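Local coordinates for OxsB protein (Bacillus megaterium, PDB 5UL3) that catalyses the cobalamin-dependent, radical S-adenosylmethionine ring contraction of dAMP to an oxetane aldehyde in oxetanocin A biosynthesis, at residues Lys18-Gln23 / Glu32-Glu37; Gln23-Pro28 / Lys350-Lys355. All coordinates share one frame; numbering follows the deposited sequence. Where two conformers were deposited one is given.

How the contacts relate
The two contacts lie side by side, their centres about 14 Å apart, and share Gln23, where helix 7-21 gives way to the loop before helix 28-39. Contact 1 pairs these two helices within the N-terminal part of the protein; contact 2 carries the loop between them to the end of helix 335-351 in the radical SAM core. They meet where Leu26 CD1 packs 3.6 Å from Arg34 NE. A second tie comes from Arg347 of helix 335-351, which donates a hydrogen bond to Ser22 O and also touches Trp25. Both contacts are remote from the cobalamin, iron-sulfur cluster and S-adenosylmethionine sites.

Contact 1. Residues Lys18-Gln23 / Glu32-Glu37; sequences KEIFSQ and EKRCEE
Ile20 turns CG1 beside its backbone N (chi1 -66°) and places CD1 3.7 Å from Arg34 O; its CG2 branch lies 4.1 Å from Arg34 CB. Phe21 takes nearly the same first torsion (-68°), and although its CB points away from helix 28-39, ring atom CE1 comes back to within 3.8 Å of Cys35 SG. The sulfur approaches the ring obliquely, 5.0 Å from the Phe21 centroid. Beside these contacts, the amide of Gln23 meets the guanidinium of Arg34 almost at right angles, the planes 80° apart. Gln23 OE1 and Arg34 NH1 are 2.9 Å apart, but at a poor angle for a hydrogen bond. A water in the guanidinium plane accepts from Arg34 NH1 and, weakly, from Gln23 NE2. The amide is steadied by Gln23 NE2 donating to Glu19 O (3.2 Å), an acceptor that Ser22 OG reaches from the other face. Arg34 NE forms a salt bridge with Glu30. Ile31 touches both Ile20 and Phe21, while Cys35 rests on Ile50 of strand 49-53. The whole is a helix-loop-helix pair beside the antiparallel sheet of the N-terminal domain.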
ATOM      1  N   LYS A  18      10.598 -10.892  30.865  1.00 33.43           N
ATOM      2  CA  LYS A  18       9.781  -9.744  30.484  1.00 35.92           C
ATOM      3  C   LYS A  18      10.636  -8.644  29.865  1.00 38.66           C
ATOM      4  O   LYS A  18      10.201  -7.959  28.928  1.00 37.22           O
ATOM      5  CB  LYS A  18       9.019  -9.238  31.709  1.00 34.08           C
ATOM      6  CG  LYS A  18       7.970  -8.181  31.457  1.00 38.37           C
ATOM      7  CD  LYS A  18       7.145  -8.007  32.725  1.00 52.91           C
ATOM      8  CE  LYS A  18       5.803  -7.364  32.459  1.00 60.14           C
ATOM      9  NZ  LYS A  18       4.888  -8.266  31.695  1.00 51.10           N
ATOM     10  N   GLU A  19      11.866  -8.470  30.358  0.50 34.99           N
ATOM     11  CA  GLU A  19      12.744  -7.456  29.788  0.50 33.55           C
ATOM     12  C   GLU A  19      13.310  -7.907  28.450  0.50 33.91           C
ATOM     13  O   GLU A  19      13.463  -7.095  27.530  0.50 36.78           O
ATOM     14  CB  GLU A  19      13.876  -7.120  30.765  0.50 37.25           C
ATOM     15  CG  GLU A  19      14.778  -5.975  30.305  0.50 41.07           C
ATOM     16  CD  GLU A  19      14.077  -4.621  30.295  0.50 35.04           C
ATOM     17  OE1 GLU A  19      14.589  -3.692  29.639  0.50 49.15           O
ATOM     18  OE2 GLU A  19      13.021  -4.479  30.944  0.50 38.26           O
ATOM     19  N   ILE A  20      13.628  -9.196  28.318  1.00 28.23           N
ATOM     20  CA  ILE A  20      14.107  -9.711  27.042  1.00 25.76           C
ATOM     21  C   ILE A  20      13.016  -9.585  25.988  1.00 28.52           C
ATOM     22  O   ILE A  20      13.248  -9.088  24.875  1.00 29.82           O
ATOM     23  CB  ILE A  20      14.562 -11.169  27.176  1.00 30.63           C
ATOM     24  CG1 ILE A  20      15.799 -11.260  28.085  1.00 40.44           C
ATOM     25  CG2 ILE A  20      14.889 -11.720  25.797  1.00 30.70           C
ATOM     26  CD1 ILE A  20      16.141 -12.682  28.507  1.00 36.98           C
ATOM     27  N   PHE A  21      11.804 -10.026  26.335  1.00 28.21           N
ATOM     28  CA  PHE A  21      10.714 -10.065  25.357  1.00 32.66           C
ATOM     29  C   PHE A  21      10.228  -8.674  24.969  1.00 36.52           C
ATOM     30  O   PHE A  21       9.567  -8.525  23.931  1.00 31.19           O
ATOM     31  CB  PHE A  21       9.544 -10.886  25.911  1.00 30.09           C
ATOM     32  CG  PHE A  21       9.836 -12.368  26.068  1.00 22.78           C
ATOM     33  CD1 PHE A  21      10.976 -12.946  25.526  1.00 29.02           C
ATOM     34  CD2 PHE A  21       8.928 -13.185  26.745  1.00 28.14           C
ATOM     35  CE1 PHE A  21      11.222 -14.315  25.663  1.00 30.08           C
ATOM     36  CE2 PHE A  21       9.167 -14.547  26.888  1.00 27.02           C
ATOM     37  CZ  PHE A  21      10.316 -15.110  26.347  1.00 29.60           C
ATOM     38  N   SER A  22      10.509  -7.657  25.784  1.00 29.68           N
ATOM     39  CA  SER A  22      10.133  -6.293  25.432  1.00 30.57           C
ATOM     40  C   SER A  22      10.894  -5.782  24.219  1.00 33.93           C
ATOM     41  O   SER A  22      10.480  -4.776  23.625  1.00 35.57           O
ATOM     42  CB  SER A  22      10.365  -5.350  26.614  1.00 39.11           C
ATOM     43  OG  SER A  22      11.748  -5.039  26.711  1.00 35.98           O
ATOM     44  N   GLN A  23      11.976  -6.453  23.821  1.00 29.87           N
ATOM     45  CA  GLN A  23      12.754  -6.030  22.658  1.00 29.04           C
ATOM     46  C   GLN A  23      12.176  -6.701  21.410  1.00 30.28           C
ATOM     47  O   GLN A  23      12.754  -7.609  20.810  1.00 29.90           O
ATOM     48  CB  GLN A  23      14.228  -6.343  22.864  1.00 34.12           C
ATOM     49  CG  GLN A  23      14.761  -5.656  24.088  1.00 32.90           C
ATOM     50  CD  GLN A  23      16.078  -6.235  24.545  1.00 45.39           C
ATOM     51  OE1 GLN A  23      17.034  -6.331  23.774  1.00 39.18           O
ATOM     52  NE2 GLN A  23      16.131  -6.642  25.804  1.00 42.45           N
ATOM     53  N   GLU A  32      16.037 -16.142  21.607  1.00 34.68           N
ATOM     54  CA  GLU A  32      16.368 -17.437  22.198  1.00 39.83           C
ATOM     55  C   GLU A  32      17.788 -17.430  22.757  1.00 41.43           C
ATOM     56  O   GLU A  32      18.037 -17.973  23.843  1.00 41.23           O
ATOM     57  CB  GLU A  32      16.177 -18.562  21.169  1.00 40.61           C
ATOM     58  CG  GLU A  32      14.739 -19.134  21.166  1.00 42.65           C
ATOM     59  CD  GLU A  32      14.403 -20.005  19.963  1.00 55.38           C
ATOM     60  OE1 GLU A  32      15.265 -20.122  19.065  1.00 53.45           O
ATOM     61  OE2 GLU A  32      13.266 -20.566  19.917  1.00 39.89           O
ATOM     62  N   LYS A  33      18.721 -16.790  22.046  1.00 40.88           N
ATOM     63  CA  LYS A  33      20.090 -16.656  22.540  1.00 37.16           C
ATOM     64  C   LYS A  33      20.111 -16.019  23.918  1.00 43.42           C
ATOM     65  O   LYS A  33      20.766 -16.521  24.839  1.00 45.56           O
ATOM     66  CB  LYS A  33      20.931 -15.829  21.562  1.00 41.80           C
ATOM     67  CG  LYS A  33      22.400 -15.671  22.001  1.00 58.34           C
ATOM     68  CD  LYS A  33      23.091 -14.470  21.357  1.00 65.70           C
ATOM     69  CE  LYS A  33      23.749 -14.816  20.029  1.00 78.17           C
ATOM     70  NZ  LYS A  33      24.435 -13.634  19.418  1.00 70.72           N
ATOM     71  N   ARG A  34      19.396 -14.906  24.081  1.00 35.05           N
ATOM     72  CA  ARG A  34      19.374 -14.243  25.378  1.00 38.71           C
ATOM     73  C   ARG A  34      18.652 -15.074  26.428  1.00 50.01           C
ATOM     74  O   ARG A  34      18.939 -14.937  27.624  1.00 42.00           O
ATOM     75  CB  ARG A  34      18.741 -12.863  25.256  1.00 37.65           C
ATOM     76  CG  ARG A  34      19.575 -11.917  24.418  1.00 41.75           C
ATOM     77  CD  ARG A  34      18.764 -10.745  23.900  1.00 49.59           C
ATOM     78  NE  ARG A  34      19.522  -9.949  22.936  1.00 45.01           N
ATOM     79  CZ  ARG A  34      19.807  -8.661  23.090  1.00 52.67           C
ATOM     80  NH1 ARG A  34      19.391  -8.013  24.174  1.00 49.78           N
ATOM     81  NH2 ARG A  34      20.498  -8.021  22.156  1.00 49.58           N
ATOM     82  N   CYS A  35      17.715 -15.935  26.011  1.00 42.48           N
ATOM     83  CA  CYS A  35      17.063 -16.818  26.973  1.00 36.31           C
ATOM     84  C   CYS A  35      18.007 -17.925  27.436  1.00 40.06           C
ATOM     85  O   CYS A  35      18.010 -18.290  28.619  1.00 41.46           O
ATOM     86  CB  CYS A  35      15.787 -17.417  26.377  1.00 39.44           C
ATOM     87  SG  CYS A  35      14.413 -16.243  26.212  1.00 37.24           S
ATOM     88  N   GLU A  36      18.810 -18.473  26.523  1.00 41.42           N
ATOM     89  CA  GLU A  36      19.791 -19.481  26.919  1.00 52.03           C
ATOM     90  C   GLU A  36      20.797 -18.909  27.904  1.00 55.94           C
ATOM     91  O   GLU A  36      21.113 -19.544  28.918  1.00 55.14           O
ATOM     92  CB  GLU A  36      20.507 -20.040  25.691  1.00 50.91           C
ATOM     93  CG  GLU A  36      19.577 -20.778  24.759  1.00 57.20           C
ATOM     94  CD  GLU A  36      20.186 -22.046  24.203  1.00 74.28           C
ATOM     95  OE1 GLU A  36      20.680 -22.012  23.053  1.00 77.36           O
ATOM     96  OE2 GLU A  36      20.174 -23.073  24.921  1.00 69.89           O
ATOM     97  N   GLU A  37      21.293 -17.702  27.635  1.00 50.43           N
ATOM     98  CA  GLU A  37      22.278 -17.088  28.518  1.00 55.80           C
ATOM     99  C   GLU A  37      21.689 -16.773  29.887  1.00 61.29           C
ATOM    100  O   GLU A  37      22.415 -16.769  30.888  1.00 59.32           O
ATOM    101  CB  GLU A  37      22.842 -15.833  27.851  1.00 47.19           C
ATOM    102  CG  GLU A  37      23.544 -16.147  26.530  1.00 62.46           C
ATOM    103  CD  GLU A  37      24.026 -14.916  25.773  1.00 72.15           C
ATOM    104  OE1 GLU A  37      23.427 -13.827  25.935  1.00 69.07           O
ATOM    105  OE2 GLU A  37      25.005 -15.050  25.004  1.00 69.39           O
TER
HETATM  106  O   HOH W   1      18.443  -8.849  26.811  1.00 43.57           O

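Contact 2. Residues Gln23-Pro28 / Lys350-Lys355; sequences QIWLKP and KHFNIK
His351 lies flat over one face of the Trp25 indole in an offset stack, the imidazole and five-membered ring centroids 3.9 Å apart and their planes only 13° from parallel. Trp25 CE2 sits over the centre of the imidazole. The two ring nitrogens, Trp25 NE1 and His351 NE2, come to 3.3 Å without forming a hydrogen bond, because the imidazole lies over the indole face rather than in the plane of its N-H. Further along the indole, His351 CB stands almost straight above the six-membered ring, 4.0 Å from its centroid, in a CH-pi contact. Phe352 turns its edge toward the indole: its CE2 reaches Trp25 CB at 3.5 Å, and its ring is tilted 76° from the five-membered ring in an offset edge-to-face pair. The consecutive residues His351 and Phe352 also brace each other, His351 CD2 resting over the centre of the Phe352 ring.

The indole is placed by its first torsion (47°), which sets CG between the backbone N and the carbonyl carbon. Gln23 CA packs on the face opposite His351, so the ring is sandwiched between Gln23 of its own loop and His351. Residues Gln23 to Leu26 form a type I beta turn, closed by Leu26 N donating to Gln23 O. Arg347 and Ala348 of helix 335-351 also touch Trp25, and Leu295 and Ser299 of helix 295-300 touch Phe352. Directly after Phe352 the chain leaves helix 335-351 through a Schellman motif, with Asn353 at positive phi as its C-prime residue. The result is a three-residue aromatic cluster at the surface, joining the loop between helices 7-21 and 28-39 to a crossover helix of the radical SAM partial barrel, just ahead of strand 357-360.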
ATOM      1  N   GLN A  23      11.976  -6.453  23.821  1.00 29.87           N
ATOM      2  CA  GLN A  23      12.754  -6.030  22.658  1.00 29.04           C
ATOM      3  C   GLN A  23      12.176  -6.701  21.410  1.00 30.28           C
ATOM      4  O   GLN A  23      12.754  -7.609  20.810  1.00 29.90           O
ATOM      5  CB  GLN A  23      14.228  -6.343  22.864  1.00 34.12           C
ATOM      6  CG  GLN A  23      14.761  -5.656  24.088  1.00 32.90           C
ATOM      7  CD  GLN A  23      16.078  -6.235  24.545  1.00 45.39           C
ATOM      8  OE1 GLN A  23      17.034  -6.331  23.774  1.00 39.18           O
ATOM      9  NE2 GLN A  23      16.131  -6.642  25.804  1.00 42.45           N
ATOM     10  N   ILE A  24      11.001  -6.201  21.012  1.00 33.78           N
ATOM     11  CA  ILE A  24      10.202  -6.881  19.996  1.00 33.61           C
ATOM     12  C   ILE A  24      10.779  -6.769  18.594  1.00 35.01           C
ATOM     13  O   ILE A  24      10.276  -7.425  17.678  1.00 33.98           O
ATOM     14  CB  ILE A  24       8.750  -6.361  20.029  1.00 28.04           C
ATOM     15  CG1 ILE A  24       8.699  -4.854  19.752  1.00 32.57           C
ATOM     16  CG2 ILE A  24       8.123  -6.679  21.360  1.00 28.58           C
ATOM     17  CD1 ILE A  24       7.262  -4.294  19.653  1.00 28.70           C
ATOM     18  N   TRP A  25      11.849  -5.994  18.404  1.00 30.29           N
ATOM     19  CA  TRP A  25      12.530  -5.952  17.117  1.00 30.00           C
ATOM     20  C   TRP A  25      13.513  -7.095  16.919  1.00 39.13           C
ATOM     21  O   TRP A  25      13.942  -7.332  15.787  1.00 38.33           O
ATOM     22  CB  TRP A  25      13.279  -4.633  16.968  1.00 31.75           C
ATOM     23  CG  TRP A  25      14.053  -4.314  18.186  1.00 33.02           C
ATOM     24  CD1 TRP A  25      15.337  -4.694  18.468  1.00 36.92           C
ATOM     25  CD2 TRP A  25      13.592  -3.575  19.318  1.00 28.99           C
ATOM     26  NE1 TRP A  25      15.700  -4.232  19.704  1.00 32.68           N
ATOM     27  CE2 TRP A  25      14.647  -3.544  20.250  1.00 33.66           C
ATOM     28  CE3 TRP A  25      12.390  -2.935  19.636  1.00 29.21           C
ATOM     29  CZ2 TRP A  25      14.542  -2.889  21.472  1.00 32.67           C
ATOM     30  CZ3 TRP A  25      12.279  -2.292  20.845  1.00 33.13           C
ATOM     31  CH2 TRP A  25      13.356  -2.270  21.758  1.00 31.30           C
ATOM     32  N   LEU A  26      13.905  -7.797  17.979  1.00 35.74           N
ATOM     33  CA  LEU A  26      14.858  -8.879  17.798  1.00 34.72           C
ATOM     34  C   LEU A  26      14.169 -10.078  17.169  1.00 36.38           C
ATOM     35  O   LEU A  26      12.993 -10.349  17.423  1.00 36.00           O
ATOM     36  CB  LEU A  26      15.473  -9.281  19.139  1.00 39.19           C
ATOM     37  CG  LEU A  26      16.193  -8.193  19.929  1.00 39.57           C
ATOM     38  CD1 LEU A  26      16.531  -8.706  21.330  1.00 37.71           C
ATOM     39  CD2 LEU A  26      17.446  -7.738  19.163  1.00 38.22           C
ATOM     40  N   LYS A  27      14.918 -10.800  16.343  1.00 35.02           N
ATOM     41  CA  LYS A  27      14.413 -12.019  15.735  1.00 36.72           C
ATOM     42  C   LYS A  27      14.348 -13.131  16.779  1.00 40.95           C
ATOM     43  O   LYS A  27      15.066 -13.095  17.784  1.00 38.83           O
ATOM     44  CB  LYS A  27      15.313 -12.423  14.568  1.00 44.08           C
ATOM     45  CG  LYS A  27      15.876 -11.217  13.814  1.00 56.39           C
ATOM     46  CD  LYS A  27      16.460 -11.606  12.464  1.00 57.63           C
ATOM     47  CE  LYS A  27      16.503 -10.413  11.519  1.00 50.54           C
ATOM     48  NZ  LYS A  27      16.756 -10.830  10.107  1.00 43.05           N
ATOM     49  N   PRO A  28      13.481 -14.128  16.570  1.00 40.63           N
ATOM     50  CA  PRO A  28      13.292 -15.147  17.614  1.00 37.82           C
ATOM     51  C   PRO A  28      14.565 -15.903  17.977  1.00 41.49           C
ATOM     52  O   PRO A  28      14.709 -16.312  19.134  1.00 38.62           O
ATOM     53  CB  PRO A  28      12.216 -16.067  17.010  1.00 36.04           C
ATOM     54  CG  PRO A  28      11.419 -15.146  16.106  1.00 38.91           C
ATOM     55  CD  PRO A  28      12.477 -14.246  15.489  1.00 31.58           C
ATOM     56  N   LYS A 350      11.240   3.922  17.165  1.00 32.03           N
ATOM     57  CA  LYS A 350      12.045   4.849  17.953  1.00 35.41           C
ATOM     58  C   LYS A 350      13.373   4.226  18.359  1.00 38.90           C
ATOM     59  O   LYS A 350      14.403   4.913  18.409  1.00 33.12           O
ATOM     60  CB  LYS A 350      11.258   5.287  19.183  1.00 33.34           C
ATOM     61  CG  LYS A 350      11.957   6.333  20.045  1.00 43.42           C
ATOM     62  CD  LYS A 350      11.197   6.543  21.352  1.00 49.06           C
ATOM     63  CE  LYS A 350      11.684   7.777  22.099  1.00 57.10           C
ATOM     64  NZ  LYS A 350      11.274   9.041  21.423  1.00 58.82           N
ATOM     65  N   HIS A 351      13.369   2.924  18.662  1.00 30.13           N
ATOM     66  CA  HIS A 351      14.606   2.221  18.971  1.00 32.49           C
ATOM     67  C   HIS A 351      15.616   2.339  17.842  1.00 39.24           C
ATOM     68  O   HIS A 351      16.825   2.386  18.092  1.00 35.14           O
ATOM     69  CB  HIS A 351      14.319   0.744  19.252  1.00 31.59           C
ATOM     70  CG  HIS A 351      15.555  -0.086  19.378  1.00 30.62           C
ATOM     71  ND1 HIS A 351      16.332  -0.087  20.517  1.00 33.32           N
ATOM     72  CD2 HIS A 351      16.176  -0.909  18.497  1.00 32.55           C
ATOM     73  CE1 HIS A 351      17.360  -0.901  20.345  1.00 32.54           C
ATOM     74  NE2 HIS A 351      17.290  -1.409  19.126  1.00 34.28           N
ATOM     75  N   PHE A 352      15.149   2.387  16.600  1.00 32.92           N
ATOM     76  CA  PHE A 352      16.025   2.479  15.443  1.00 33.10           C
ATOM     77  C   PHE A 352      16.096   3.889  14.862  1.00 28.93           C
ATOM     78  O   PHE A 352      16.594   4.056  13.746  1.00 33.19           O
ATOM     79  CB  PHE A 352      15.576   1.509  14.354  1.00 33.43           C
ATOM     80  CG  PHE A 352      15.761   0.070  14.704  1.00 34.29           C
ATOM     81  CD1 PHE A 352      17.032  -0.458  14.895  1.00 34.92           C
ATOM     82  CD2 PHE A 352      14.661  -0.773  14.805  1.00 34.36           C
ATOM     83  CE1 PHE A 352      17.200  -1.791  15.199  1.00 33.44           C
ATOM     84  CE2 PHE A 352      14.829  -2.106  15.111  1.00 29.82           C
ATOM     85  CZ  PHE A 352      16.094  -2.616  15.307  1.00 32.19           C
ATOM     86  N   ASN A 353      15.571   4.884  15.581  0.50 29.92           N
ATOM     87  CA  ASN A 353      15.574   6.287  15.177  0.50 33.99           C
ATOM     88  C   ASN A 353      14.741   6.553  13.928  0.50 35.61           C
ATOM     89  O   ASN A 353      14.921   7.590  13.274  0.50 34.67           O
ATOM     90  CB  ASN A 353      17.009   6.795  14.980  0.50 34.72           C
ATOM     91  CG  ASN A 353      17.811   6.738  16.253  0.50 35.22           C
ATOM     92  OD1 ASN A 353      17.342   7.153  17.311  0.50 33.51           O
ATOM     93  ND2 ASN A 353      19.027   6.213  16.164  0.50 42.17           N
ATOM     94  N   ILE A 354      13.832   5.639  13.582  1.00 30.30           N
ATOM     95  CA  ILE A 354      12.885   5.867  12.490  1.00 28.22           C
ATOM     96  C   ILE A 354      11.886   6.925  12.946  1.00 29.32           C
ATOM     97  O   ILE A 354      11.375   6.862  14.070  1.00 33.46           O
ATOM     98  CB  ILE A 354      12.160   4.563  12.115  1.00 31.68           C
ATOM     99  CG1 ILE A 354      13.166   3.506  11.669  1.00 34.97           C
ATOM    100  CG2 ILE A 354      11.120   4.815  11.017  1.00 32.26           C
ATOM    101  CD1 ILE A 354      12.543   2.167  11.354  1.00 36.56           C
ATOM    102  N   LYS A 355      11.589   7.890  12.076  1.00 37.94           N
ATOM    103  CA  LYS A 355      10.701   8.984  12.457  1.00 36.97           C
ATOM    104  C   LYS A 355       9.279   8.459  12.674  1.00 33.73           C
ATOM    105  O   LYS A 355       8.849   7.524  11.999  1.00 32.91           O
ATOM    106  CB  LYS A 355      10.697  10.064  11.378  1.00 50.97           C
ATOM    107  CG  LYS A 355      10.177   9.594  10.025  1.00 54.17           C
ATOM    108  CD  LYS A 355      10.280  10.691   8.960  1.00 57.20           C
ATOM    109  CE  LYS A 355      11.667  10.721   8.312  1.00 56.66           C
ATOM    110  NZ  LYS A 355      11.888   9.582   7.370  1.00 54.90           N
TER